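Local structure of CalS13 (Micromonospora echinospora, 4ZAS) at residues A[64-69]-A[280-285]. The protein is a sugar aminotransferase of the DegT/DnrJ/EryC1 family that probably uses pyridoxal 5'-phosphate to transfer an amino group to a dTDP-linked keto sugar. Sequence-based numbering, arbitrary orientation.
Sequences EAAVGS and IGLSNL
A66 and V67 meet L282 and L285 in a purely apolar helix-helix contact, plain structural packing between helix 58-71 and the long helix 275-305, which are far apart in sequence in this DegT/DnrJ/EryC1-family aminotransferase; it lies away from the ligand pocket. The short segments run in roughly the same direction, at 34°, with their axes 10.3 Å apart. At that separation the leucines, one turn apart on their helix, suit their places by being long enough to reach across, and no hydrogen bond joins the two segments. A66 points its methyl at the partner helix: its CB lies 3.8 Å from CD1 of L285 and 4.3 Å from CD2 of L282. Both leucine ends come from the same side, and a residue as small as alanine can settle over the junction between them. In L285, chi1 of -84° sends CG toward the facing helix, and the extended chi2 (174°) carries CD1 on to A66. CD1 of L285 also meets V67, 4.2 Å from its CG2. V67, buried and branched at CB, offers this methyl from the flank without reaching far. L282 sets off alongside the partner, and its CD2 branch comes round to A66. Beyond the two segments, L285 packs on Y63 of helix 58-71 and on W198 and L224 of loops, L282 on R44 of helix 41-49, while E64 ties helix 58-71 to S78 of strand 76-79 and, by a salt bridge, to R247 at the end of helix 237-247.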
loop_
_atom_site.group_PDB
_atom_site.type_symbol
_atom_site.label_atom_id
_atom_site.label_comp_id
_atom_site.label_asym_id
_atom_site.label_seq_id
_atom_site.Cartn_x
_atom_site.Cartn_y
_atom_site.Cartn_z
ATOM N N GLU A 64 10.845 14.374 -1.989
ATOM C CA GLU A 64 9.618 15.141 -2.237
ATOM C C GLU A 64 9.925 16.590 -2.630
ATOM O O GLU A 64 9.251 17.168 -3.481
ATOM C CB GLU A 64 8.700 15.119 -1.010
ATOM C CG GLU A 64 8.057 13.768 -0.699
ATOM C CD GLU A 64 7.278 13.794 0.616
ATOM O OE1 GLU A 64 7.516 14.728 1.413
ATOM O OE2 GLU A 64 6.442 12.888 0.859
ATOM N N ALA A 65 10.921 17.184 -1.988
ATOM C CA ALA A 65 11.320 18.545 -2.328
ATOM C C ALA A 65 11.891 18.628 -3.741
ATOM O O ALA A 65 11.559 19.542 -4.495
ATOM C CB ALA A 65 12.337 19.071 -1.321
ATOM N N ALA A 66 12.729 17.657 -4.100
ATOM C CA ALA A 66 13.386 17.634 -5.410
ATOM C C ALA A 66 12.368 17.472 -6.518
ATOM O O ALA A 66 12.458 18.135 -7.552
ATOM C CB ALA A 66 14.403 16.533 -5.477
ATOM N N VAL A 67 11.412 16.572 -6.309
ATOM C CA VAL A 67 10.324 16.414 -7.259
ATOM C C VAL A 67 9.565 17.738 -7.384
ATOM O O VAL A 67 9.265 18.202 -8.492
ATOM C CB VAL A 67 9.377 15.277 -6.851
ATOM C CG1 VAL A 67 8.144 15.332 -7.701
ATOM C CG2 VAL A 67 10.053 13.925 -7.029
ATOM N N GLY A 68 9.258 18.340 -6.234
ATOM C CA GLY A 68 8.512 19.581 -6.193
ATOM C C GLY A 68 9.233 20.680 -6.943
ATOM O O GLY A 68 8.619 21.492 -7.647
ATOM N N SER A 69 10.553 20.673 -6.823
ATOM C CA SER A 69 11.377 21.707 -7.416
ATOM C C SER A 69 11.343 21.598 -8.939
ATOM O O SER A 69 11.341 22.608 -9.636
ATOM C CB SER A 69 12.813 21.587 -6.901
ATOM O OG SER A 69 13.590 22.710 -7.268
ATOM N N ILE A 280 16.380 5.742 -3.809
ATOM C CA ILE A 280 16.373 5.337 -5.212
ATOM C C ILE A 280 15.866 6.469 -6.104
ATOM O O ILE A 280 16.460 6.777 -7.136
ATOM C CB ILE A 280 15.536 4.071 -5.368
ATOM C CG1 ILE A 280 16.208 2.935 -4.579
ATOM C CG2 ILE A 280 15.343 3.702 -6.850
ATOM C CD1 ILE A 280 15.299 1.720 -4.364
ATOM N N GLY A 281 14.780 7.098 -5.683
ATOM C CA GLY A 281 14.225 8.244 -6.375
ATOM C C GLY A 281 15.193 9.398 -6.553
ATOM O O GLY A 281 15.216 10.031 -7.606
ATOM N N LEU A 282 15.952 9.709 -5.505
ATOM C CA LEU A 282 16.938 10.777 -5.571
ATOM C C LEU A 282 18.047 10.472 -6.585
ATOM O O LEU A 282 18.497 11.370 -7.297
ATOM C CB LEU A 282 17.548 11.028 -4.194
ATOM C CG LEU A 282 16.727 11.917 -3.276
ATOM C CD1 LEU A 282 17.313 11.882 -1.888
ATOM C CD2 LEU A 282 16.738 13.326 -3.822
ATOM N N SER A 283 18.507 9.219 -6.609
ATOM C CA SER A 283 19.503 8.776 -7.581
ATOM C C SER A 283 18.998 8.895 -8.997
ATOM O O SER A 283 19.678 9.432 -9.878
ATOM C CB SER A 283 19.908 7.318 -7.346
ATOM O OG SER A 283 21.024 7.218 -6.494
ATOM N N ASN A 284 17.794 8.391 -9.213
ATOM C CA ASN A 284 17.304 8.293 -10.564
ATOM C C ASN A 284 16.860 9.635 -11.095
ATOM O O ASN A 284 16.792 9.817 -12.312
ATOM C CB ASN A 284 16.181 7.268 -10.642
ATOM C CG ASN A 284 16.707 5.857 -10.556
ATOM O OD1 ASN A 284 17.852 5.594 -10.925
ATOM N ND2 ASN A 284 15.887 4.944 -10.064
ATOM N N LEU A 285 16.599 10.586 -10.202
ATOM C CA LEU A 285 16.275 11.932 -10.662
ATOM C C LEU A 285 17.442 12.536 -11.440
ATOM O O LEU A 285 17.244 13.339 -12.359
ATOM C CB LEU A 285 15.898 12.844 -9.507
ATOM C CG LEU A 285 14.437 12.719 -9.095
ATOM C CD1 LEU A 285 14.194 13.555 -7.844
ATOM C CD2 LEU A 285 13.494 13.103 -10.197
#